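Local atomic coordinates of phosphoserine aminotransferase (Bacillus alcalophilus, PDB entry 1W23), a protein that catalyses, as a homodimer using pyridoxal 5'-phosphate, the reversible transamination between phosphoserine and 3-phosphohydroxypyruvate in serine biosynthesis. Residues A[9-14]-A[193-198]; A[148-153]-A[173-178]; A[155-160]-A[295-300]. One frame throughout, in Å; residues are numbered along the deposited sequence. Where two conformers were deposited one is given.

Contact 1: residues A[9-14]-A[193-198]; sequences AGPSAL and GAQKNL. With PLP (pyridoxal-5'-phosphate), chain J.
The backbones of two irregular loops meet most closely at Pro11 and Gln195, whose CA atoms lie 4.7 Å apart, and a cis peptide bond before Pro11 turns the 9-14 chain. Pro11 CA directs a C-H at the carbonyl oxygen of Gln195 (3.3 Å, 162° at the hydrogen), and its ring lays CB and CG against Gln195 CB. Ser12 OG stands 3.1 Å from both Gln195 O and Lys196 O, and its single proton could go to either, which suits a small hydroxyl side chain. Gly10 has backbone angles open only to glycine, and a side chain there would collide with Lys196 CE. The 193-198 loop follows a strand of the seven-stranded sheet of a fold-type-I pyridoxal phosphate enzyme and carries the cofactor lysine. Lys196 runs past Ala9, its CE 3.5 Å from Ala9 O, and NZ is modelled as covalently bonded to PLP C4A at 1.7 Å, longer than an ordinary imine. Bent at chi2 (-92°), Gln195 turns its amide away from Pro11, and NE2 donates to the phosphate oxygen O3P of PLP at 2.9 Å. Across the dimer interface, Leu39 of the second subunit packs on Pro11, and Thr238 of that subunit on Gln195.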
loop_
_atom_site.group_PDB
_atom_site.type_symbol
_atom_site.label_atom_id
_atom_site.label_comp_id
_atom_site.label_asym_id
_atom_site.label_seq_id
_atom_site.Cartn_x
_atom_site.Cartn_y
_atom_site.Cartn_z
ATOM N N ALA A 9 -4.170 -18.601 -0.904
ATOM C CA ALA A 9 -5.373 -17.910 -1.360
ATOM C C ALA A 9 -5.208 -16.404 -1.538
ATOM O O ALA A 9 -6.125 -15.784 -2.041
ATOM C CB ALA A 9 -6.529 -18.190 -0.394
ATOM N N GLY A 10 -4.113 -15.826 -1.077
ATOM C CA GLY A 10 -3.942 -14.390 -1.212
ATOM C C GLY A 10 -3.144 -13.826 -0.061
ATOM O O GLY A 10 -3.579 -13.975 1.126
ATOM N N PRO A 11 -2.000 -13.174 -0.270
ATOM C CA PRO A 11 -1.187 -13.243 -1.461
ATOM C C PRO A 11 -0.880 -14.710 -1.851
ATOM O O PRO A 11 -1.249 -15.638 -1.140
ATOM C CB PRO A 11 0.080 -12.461 -1.079
ATOM C CG PRO A 11 -0.385 -11.567 -0.001
ATOM C CD PRO A 11 -1.319 -12.433 0.826
ATOM N N SER A 12 -0.337 -14.862 -3.026
ATOM C CA SER A 12 -0.346 -16.136 -3.721
ATOM C C SER A 12 0.847 -16.287 -4.631
ATOM O O SER A 12 1.720 -15.413 -4.743
ATOM C CB SER A 12 -1.645 -16.263 -4.516
ATOM O OG SER A 12 -1.794 -15.222 -5.434
ATOM N N ALA A 13 0.902 -17.431 -5.298
ATOM C CA ALA A 13 1.990 -17.716 -6.232
ATOM C C ALA A 13 2.115 -16.609 -7.279
ATOM O O ALA A 13 1.107 -16.145 -7.830
ATOM C CB ALA A 13 1.710 -19.055 -6.949
ATOM N N LEU A 14 3.331 -16.251 -7.612
ATOM C CA LEU A 14 3.657 -15.337 -8.714
ATOM C C LEU A 14 4.356 -16.109 -9.818
ATOM O O LEU A 14 4.937 -17.181 -9.545
ATOM C CB LEU A 14 4.462 -14.145 -8.186
ATOM C CG LEU A 14 3.701 -13.212 -7.231
ATOM C CD1 LEU A 14 4.634 -12.251 -6.509
ATOM C CD2 LEU A 14 2.674 -12.363 -7.958
ATOM N N GLY A 193 -7.892 -6.121 -5.619
ATOM C CA GLY A 193 -6.558 -6.182 -4.997
ATOM C C GLY A 193 -5.642 -6.965 -5.897
ATOM O O GLY A 193 -6.051 -7.971 -6.497
ATOM N N ALA A 194 -4.391 -6.571 -6.051
ATOM C CA ALA A 194 -3.517 -7.243 -7.000
ATOM C C ALA A 194 -3.132 -8.639 -6.583
ATOM O O ALA A 194 -2.774 -9.433 -7.492
ATOM C CB ALA A 194 -2.260 -6.437 -7.237
ATOM N N GLN A 195 -3.161 -8.968 -5.318
ATOM C CA GLN A 195 -2.450 -10.122 -4.730
ATOM C C GLN A 195 -3.047 -11.489 -5.005
ATOM O O GLN A 195 -2.700 -12.462 -4.328
ATOM C CB GLN A 195 -2.317 -9.919 -3.238
ATOM C CG GLN A 195 -3.628 -9.941 -2.462
ATOM C CD GLN A 195 -4.305 -8.579 -2.262
ATOM O OE1 GLN A 195 -3.967 -7.593 -2.917
ATOM N NE2 GLN A 195 -5.274 -8.533 -1.327
ATOM N N LYS A 196 -3.881 -11.676 -6.013
ATOM C CA LYS A 196 -4.360 -13.020 -6.465
ATOM C C LYS A 196 -3.881 -13.290 -7.876
ATOM O O LYS A 196 -3.213 -14.329 -8.028
ATOM C CB LYS A 196 -5.873 -13.086 -6.275
ATOM C CG LYS A 196 -6.346 -13.351 -4.881
ATOM C CD LYS A 196 -7.336 -12.412 -4.184
ATOM C CE LYS A 196 -7.412 -12.639 -2.696
ATOM N NZ LYS A 196 -8.550 -11.922 -1.901
ATOM N N ASN A 197 -4.153 -12.496 -8.891
ATOM C CA ASN A 197 -3.768 -12.718 -10.271
ATOM C C ASN A 197 -2.876 -11.684 -10.900
ATOM O O ASN A 197 -2.472 -11.875 -12.069
ATOM C CB ASN A 197 -5.007 -12.738 -11.170
ATOM C CG ASN A 197 -5.507 -14.099 -11.347
ATOM O OD1 ASN A 197 -4.872 -15.123 -11.091
ATOM N ND2 ASN A 197 -6.658 -14.017 -11.949
ATOM N N LEU A 198 -2.579 -10.613 -10.120
ATOM C CA LEU A 198 -1.839 -9.576 -10.785
ATOM C C LEU A 198 -0.486 -9.260 -10.211
ATOM O O LEU A 198 0.317 -8.642 -10.897
ATOM C CB LEU A 198 -2.676 -8.323 -10.850
ATOM C CG LEU A 198 -4.024 -8.462 -11.538
ATOM C CD1 LEU A 198 -4.734 -7.109 -11.522
ATOM C CD2 LEU A 198 -3.860 -9.000 -12.952
HETATM N N1 PLP J . -12.772 -9.225 -2.288
HETATM C C2 PLP J . -12.413 -10.503 -2.681
HETATM C C2A PLP J . -13.271 -11.153 -3.702
HETATM C C3 PLP J . -11.292 -11.103 -2.130
HETATM O O3 PLP J . -10.937 -12.306 -2.521
HETATM C C4 PLP J . -10.519 -10.401 -1.134
HETATM C C4A PLP J . -9.281 -11.033 -0.606
HETATM C C5 PLP J . -10.914 -9.101 -0.776
HETATM C C6 PLP J . -12.051 -8.556 -1.349
HETATM C C5A PLP J . -10.197 -8.296 0.269
HETATM O O4P PLP J . -8.985 -7.713 -0.336
HETATM P P PLP J . -7.968 -6.850 0.606
HETATM O O1P PLP J . -7.458 -7.788 1.656
HETATM O O2P PLP J . -8.778 -5.706 1.197
HETATM O O3P PLP J . -6.950 -6.375 -0.420
HETATM O O HOH W 1 -1.482 -15.821 -10.086
#

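Contact 2: residues A[148-153]-A[173-178]; sequences TSNNTI and MSSDIL. With PLP (pyridoxal-5'-phosphate), chain J.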
loop_
_atom_site.group_PDB
_atom_site.type_symbol
_atom_site.label_atom_id
_atom_site.label_comp_id
_atom_site.label_asym_id
_atom_site.label_seq_id
_atom_site.Cartn_x
_atom_site.Cartn_y
_atom_site.Cartn_z
ATOM N N THR A 148 -19.819 -9.612 -7.083
ATOM C CA THR A 148 -18.518 -10.169 -6.755
ATOM C C THR A 148 -18.283 -11.289 -7.774
ATOM O O THR A 148 -19.006 -12.314 -7.748
ATOM C CB THR A 148 -18.485 -10.729 -5.337
ATOM O OG1 THR A 148 -19.040 -9.758 -4.427
ATOM C CG2 THR A 148 -17.079 -11.130 -4.951
ATOM N N SER A 149 -17.388 -11.086 -8.738
ATOM C CA SER A 149 -17.305 -12.047 -9.865
ATOM C C SER A 149 -16.877 -13.436 -9.467
ATOM O O SER A 149 -17.390 -14.423 -9.988
ATOM C CB SER A 149 -16.345 -11.472 -10.930
ATOM O OG SER A 149 -15.095 -11.183 -10.352
ATOM N N ASN A 150 -15.953 -13.529 -8.509
ATOM C CA ASN A 150 -15.423 -14.785 -8.013
ATOM C C ASN A 150 -15.474 -14.699 -6.479
ATOM O O ASN A 150 -14.886 -13.799 -5.858
ATOM C CB ASN A 150 -14.007 -15.044 -8.567
ATOM C CG ASN A 150 -13.531 -16.456 -8.208
ATOM O OD1 ASN A 150 -13.931 -17.413 -8.917
ATOM N ND2 ASN A 150 -12.756 -16.561 -7.140
ATOM N N ASN A 151 -16.228 -15.617 -5.910
ATOM C CA ASN A 151 -16.496 -15.633 -4.476
ATOM C C ASN A 151 -15.456 -16.525 -3.816
ATOM O O ASN A 151 -15.584 -17.754 -3.716
ATOM C CB ASN A 151 -17.914 -16.129 -4.217
ATOM C CG ASN A 151 -18.872 -15.239 -5.000
ATOM O OD1 ASN A 151 -19.125 -14.107 -4.587
ATOM N ND2 ASN A 151 -19.389 -15.736 -6.102
ATOM N N THR A 152 -14.352 -15.873 -3.415
ATOM C CA THR A 152 -13.088 -16.552 -3.087
ATOM C C THR A 152 -13.252 -17.601 -2.000
ATOM O O THR A 152 -12.532 -18.616 -1.998
ATOM C CB THR A 152 -12.064 -15.466 -2.617
ATOM O OG1 THR A 152 -12.297 -14.289 -3.412
ATOM C CG2 THR A 152 -10.624 -15.938 -2.776
ATOM N N ILE A 153 -14.111 -17.317 -1.007
ATOM C CA ILE A 153 -14.291 -18.227 0.129
ATOM C C ILE A 153 -15.120 -19.436 -0.188
ATOM O O ILE A 153 -14.906 -20.544 0.346
ATOM C CB ILE A 153 -14.837 -17.436 1.347
ATOM C CG1 ILE A 153 -13.714 -16.532 1.887
ATOM C CG2 ILE A 153 -15.415 -18.352 2.415
ATOM C CD1 ILE A 153 -14.133 -15.414 2.813
ATOM N N MET A 173 -13.618 -7.892 -8.637
ATOM C CA MET A 173 -12.980 -8.966 -9.404
ATOM C C MET A 173 -11.656 -9.377 -8.782
ATOM O O MET A 173 -10.778 -9.929 -9.483
ATOM C CB MET A 173 -12.782 -8.604 -10.887
ATOM C CG MET A 173 -14.152 -8.252 -11.561
ATOM S SD MET A 173 -13.910 -8.172 -13.344
ATOM C CE MET A 173 -15.610 -7.982 -13.908
ATOM N N SER A 174 -11.464 -9.147 -7.494
ATOM C CA SER A 174 -10.198 -9.441 -6.845
ATOM C C SER A 174 -9.646 -10.811 -7.171
ATOM O O SER A 174 -8.442 -10.929 -7.452
ATOM C CB SER A 174 -10.333 -9.338 -5.345
ATOM O OG SER A 174 -10.586 -8.006 -4.906
ATOM N N SER A 175 -10.468 -11.873 -7.138
ATOM C CA SER A 175 -9.925 -13.211 -7.255
ATOM C C SER A 175 -10.077 -13.841 -8.635
ATOM O O SER A 175 -9.677 -15.003 -8.803
ATOM C CB SER A 175 -10.428 -14.089 -6.123
ATOM O OG SER A 175 -11.847 -14.076 -6.077
ATOM N N ASP A 176 -10.526 -13.104 -9.660
ATOM C CA ASP A 176 -10.495 -13.633 -11.020
ATOM C C ASP A 176 -10.170 -12.612 -12.091
ATOM O O ASP A 176 -10.185 -12.977 -13.284
ATOM C CB ASP A 176 -11.770 -14.397 -11.400
ATOM C CG ASP A 176 -12.997 -13.522 -11.654
ATOM O OD1 ASP A 176 -12.883 -12.289 -11.398
ATOM O OD2 ASP A 176 -14.031 -14.094 -12.083
ATOM N N ILE A 177 -9.758 -11.406 -11.765
ATOM C CA ILE A 177 -9.419 -10.439 -12.837
ATOM C C ILE A 177 -8.269 -10.983 -13.697
ATOM O O ILE A 177 -7.278 -11.492 -13.219
ATOM C CB ILE A 177 -9.044 -9.079 -12.235
ATOM C CG1 ILE A 177 -8.907 -8.013 -13.305
ATOM C CG2 ILE A 177 -7.827 -9.171 -11.297
ATOM C CD1 ILE A 177 -8.874 -6.580 -12.803
ATOM N N LEU A 178 -8.440 -10.819 -15.001
ATOM C CA LEU A 178 -7.403 -11.218 -15.984
ATOM C C LEU A 178 -7.023 -12.679 -15.893
ATOM O O LEU A 178 -5.925 -13.098 -16.206
ATOM C CB LEU A 178 -6.195 -10.277 -15.938
ATOM C CG LEU A 178 -5.232 -10.278 -17.098
ATOM C CD1 LEU A 178 -5.814 -10.520 -18.453
ATOM C CD2 LEU A 178 -4.385 -8.988 -17.066
HETATM N N1 PLP J . -12.772 -9.225 -2.288
HETATM C C2 PLP J . -12.413 -10.503 -2.681
HETATM C C2A PLP J . -13.271 -11.153 -3.702
HETATM C C3 PLP J . -11.292 -11.103 -2.130
HETATM O O3 PLP J . -10.937 -12.306 -2.521
HETATM C C4 PLP J . -10.519 -10.401 -1.134
HETATM C C4A PLP J . -9.281 -11.033 -0.606
HETATM C C5 PLP J . -10.914 -9.101 -0.776
HETATM C C6 PLP J . -12.051 -8.556 -1.349
HETATM C C5A PLP J . -10.197 -8.296 0.269
HETATM O O4P PLP J . -8.985 -7.713 -0.336
HETATM P P PLP J . -7.968 -6.850 0.606
HETATM O O1P PLP J . -7.458 -7.788 1.656
HETATM O O2P PLP J . -8.778 -5.706 1.197
HETATM O O3P PLP J . -6.950 -6.375 -0.420
HETATM O O HOH W 2 -13.567 -11.657 -7.213
#
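Ser175 OG sits at a polar junction, hydrogen-bonded to Thr152 OG1 at 2.7 Å, where either hydroxyl could donate, and accepting at 2.9 Å from Asn150 ND2, whose N-H points almost straight at it (167°) and close to the amide plane. Thr152 OG1 in turn hydrogen-bonds the cofactor phenolic oxygen, PLP O3, at 2.6 Å, so Ser175, and behind it the Asn150 amide, back up the hydroxyl that meets O3. Both segments continue from the C-terminal ends of the neighbouring parallel strands 142-148 and 169-172, the side of the fold-type-I sheet where PLP sits. Asn150 holds CG anti to its own N (chi1 -172°), which brings the amide beside Ser175, while its OD1 is bonded to Ser295. On the other flank Ser149 OG donates to Asp176 OD1 at 2.7 Å, meeting the syn side of the carboxylate but 33° out of its plane. Asp176 OD2 pairs with Arg180. With an alanine in place of Asp176, the Ser149 hydroxyl would probably be left without this acceptor, and Arg180 without this carboxylate partner. A water adds a bridge, donating to Asn150 O and accepting from Ser175 N. Farther out, the Asp176 carboxylate carbon packs on Asn150 CB, and Met173 CG lies against Ser149 OG. Ser174, small enough to pack against the pyridine, sets CB over one face of the ring, 3.6 Å from PLP C2.

Contact 3: residues A[155-160]-A[295-300]; sequences GTQYQN and SLMNVT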
loop_
_atom_site.group_PDB
_atom_site.type_symbol
_atom_site.label_atom_id
_atom_site.label_comp_id
_atom_site.label_asym_id
_atom_site.label_seq_id
_atom_site.Cartn_x
_atom_site.Cartn_y
_atom_site.Cartn_z
ATOM N N GLY A 155 -15.874 -20.574 -3.511
ATOM C CA GLY A 155 -15.478 -21.320 -4.714
ATOM C C GLY A 155 -16.499 -21.292 -5.827
ATOM O O GLY A 155 -16.586 -22.262 -6.604
ATOM N N THR A 156 -17.243 -20.210 -5.968
ATOM C CA THR A 156 -18.202 -20.019 -7.046
ATOM C C THR A 156 -17.815 -18.796 -7.880
ATOM O O THR A 156 -17.101 -17.906 -7.393
ATOM C CB THR A 156 -19.635 -19.834 -6.499
ATOM O OG1 THR A 156 -19.611 -18.633 -5.729
ATOM C CG2 THR A 156 -20.109 -21.005 -5.673
ATOM N N GLN A 157 -18.299 -18.754 -9.125
ATOM C CA GLN A 157 -17.875 -17.712 -10.051
ATOM C C GLN A 157 -18.940 -17.471 -11.103
ATOM O O GLN A 157 -19.546 -18.424 -11.626
ATOM C CB GLN A 157 -16.568 -18.188 -10.733
ATOM C CG GLN A 157 -15.908 -17.243 -11.679
ATOM C CD GLN A 157 -14.646 -17.808 -12.284
ATOM O OE1 GLN A 157 -14.476 -19.043 -12.388
ATOM N NE2 GLN A 157 -13.708 -16.917 -12.698
ATOM N N TYR A 158 -19.137 -16.209 -11.444
ATOM C CA TYR A 158 -19.967 -15.821 -12.580
ATOM C C TYR A 158 -19.407 -16.408 -13.868
ATOM O O TYR A 158 -18.217 -16.259 -14.165
ATOM C CB TYR A 158 -20.048 -14.310 -12.699
ATOM C CG TYR A 158 -20.994 -13.618 -11.727
ATOM C CD1 TYR A 158 -20.706 -13.525 -10.370
ATOM C CD2 TYR A 158 -22.168 -13.019 -12.176
ATOM C CE1 TYR A 158 -21.566 -12.875 -9.489
ATOM C CE2 TYR A 158 -23.013 -12.379 -11.310
ATOM C CZ TYR A 158 -22.730 -12.302 -9.967
ATOM O OH TYR A 158 -23.614 -11.654 -9.122
ATOM N N GLN A 159 -20.288 -17.015 -14.680
ATOM C CA GLN A 159 -19.900 -17.527 -15.996
ATOM C C GLN A 159 -19.950 -16.442 -17.035
ATOM O O GLN A 159 -19.257 -16.593 -18.062
ATOM C CB GLN A 159 -20.854 -18.663 -16.434
ATOM C CG GLN A 159 -20.831 -19.785 -15.414
ATOM C CD GLN A 159 -19.414 -20.270 -15.166
ATOM O OE1 GLN A 159 -18.808 -20.794 -16.137
ATOM N NE2 GLN A 159 -18.877 -20.066 -13.963
ATOM N N ASN A 160 -20.751 -15.455 -16.836
ATOM C CA ASN A 160 -20.972 -14.305 -17.730
ATOM C C ASN A 160 -21.628 -13.252 -16.852
ATOM O O ASN A 160 -21.843 -13.510 -15.637
ATOM C CB ASN A 160 -21.776 -14.689 -18.964
ATOM C CG ASN A 160 -22.952 -15.547 -18.558
ATOM O OD1 ASN A 160 -23.739 -15.100 -17.726
ATOM N ND2 ASN A 160 -23.058 -16.746 -19.113
ATOM N N SER A 295 -15.949 -22.285 -9.563
ATOM C CA SER A 295 -14.884 -21.352 -9.830
ATOM C C SER A 295 -13.692 -22.055 -10.475
ATOM O O SER A 295 -13.299 -23.166 -10.127
ATOM C CB SER A 295 -14.438 -20.738 -8.497
ATOM O OG SER A 295 -13.272 -19.910 -8.663
ATOM N N LEU A 296 -13.054 -21.352 -11.420
ATOM C CA LEU A 296 -11.772 -21.735 -12.002
ATOM C C LEU A 296 -10.590 -21.300 -11.168
ATOM O O LEU A 296 -9.458 -21.675 -11.482
ATOM C CB LEU A 296 -11.677 -21.184 -13.432
ATOM C CG LEU A 296 -12.713 -21.760 -14.392
ATOM C CD1 LEU A 296 -12.650 -21.000 -15.715
ATOM C CD2 LEU A 296 -12.509 -23.250 -14.617
ATOM N N MET A 297 -10.816 -20.481 -10.139
ATOM C CA MET A 297 -9.784 -19.843 -9.329
ATOM C C MET A 297 -9.639 -20.417 -7.906
ATOM O O MET A 297 -8.524 -20.465 -7.390
ATOM C CB MET A 297 -10.087 -18.332 -9.240
ATOM C CG MET A 297 -9.988 -17.610 -10.562
ATOM S SD MET A 297 -8.313 -17.286 -11.177
ATOM C CE MET A 297 -8.038 -18.598 -12.378
ATOM N N ASN A 298 -10.766 -20.817 -7.285
ATOM C CA ASN A 298 -10.751 -21.351 -5.938
ATOM C C ASN A 298 -11.644 -22.579 -5.886
ATOM O O ASN A 298 -12.826 -22.469 -6.088
ATOM C CB ASN A 298 -11.226 -20.333 -4.883
ATOM C CG ASN A 298 -10.470 -19.023 -4.956
ATOM O OD1 ASN A 298 -10.961 -18.076 -5.603
ATOM N ND2 ASN A 298 -9.335 -18.889 -4.278
ATOM N N VAL A 299 -11.037 -23.758 -5.637
ATOM C CA VAL A 299 -11.776 -25.022 -5.618
ATOM C C VAL A 299 -12.011 -25.423 -4.172
ATOM O O VAL A 299 -11.065 -25.746 -3.431
ATOM C CB VAL A 299 -11.012 -26.124 -6.375
ATOM C CG1 VAL A 299 -11.819 -27.408 -6.322
ATOM C CG2 VAL A 299 -10.674 -25.727 -7.796
ATOM N N THR A 300 -13.273 -25.396 -3.763
ATOM C CA THR A 300 -13.644 -25.644 -2.366
ATOM C C THR A 300 -14.266 -27.026 -2.209
ATOM O O THR A 300 -15.148 -27.438 -3.000
ATOM C CB THR A 300 -14.578 -24.532 -1.866
ATOM O OG1 THR A 300 -15.673 -24.439 -2.771
ATOM C CG2 THR A 300 -13.842 -23.203 -1.752
HETATM O O HOH W 3 -15.250 -24.642 -6.146
#
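Two hydrogen bonds tie the start of 295-300 to segment 155-160: Ser295 N donates to Gly155 O at 3.0 Å, approaching from above the carbonyl plane, and Leu296 N donates to Gln157 OE1 at 2.9 Å in a nearly straight bond (173°). Gln157 suits this task because its extended chain, with CG anti to the backbone N (chi1 -177°), carries the amide past Ser295, whose CA and CB lie against Gln157 CB, to the Leu296 N-H. Gly155 packs tightly against strand 298-302, its CA 3.2 Å from Asn298 O; with a positive phi, and with Thr300 OG1 and Asn298 O too close to any CB, the position calls for glycine. The contact joins the two-stranded antiparallel pair 150-151 and 156-157 to strand 298-302, the middle strand of a three-stranded antiparallel sheet. What shapes the approach to that strand is an ST turn and ST motif: Ser295 OG accepts from Met297 N at 2.9 Å and from Asn298 N at 3.0 Å, and is itself bonded to Asn150. The Gln157 amide is steadied at its far end, where NE2 donates to Asp176. Beside Gly155 a water donates to Gly155 O (2.8 Å) and to Asn298 O, and takes the N-H of Thr300 at 3.2 Å, while the Thr300 hydroxyl is bonded to the carbonyl of Tyr154.

Contacts 1 and 2, with centres 11 Å apart, both touch PLP: 193-198 supplies the lysine and a phosphate ligand, whereas 148-153 and 173-178 serve the phenolic oxygen and one ring face. They join directly where Asn197 ND2 lies 2.9 Å from Ile177 O, probably hydrogen-bonded. Contact 3 stands one layer behind, its centre 8 Å from that of contact 2 and 16 Å from that of contact 1. Asn150 bridges contacts 2 and 3, its OD1 2.6 Å from Ser295 OG and its ND2 2.8 Å from Asn298 OD1. The Asn298 side chain comes within about 7 Å of PLP, so contact 3 bears on the pocket only indirectly, through Asn150 and Thr152.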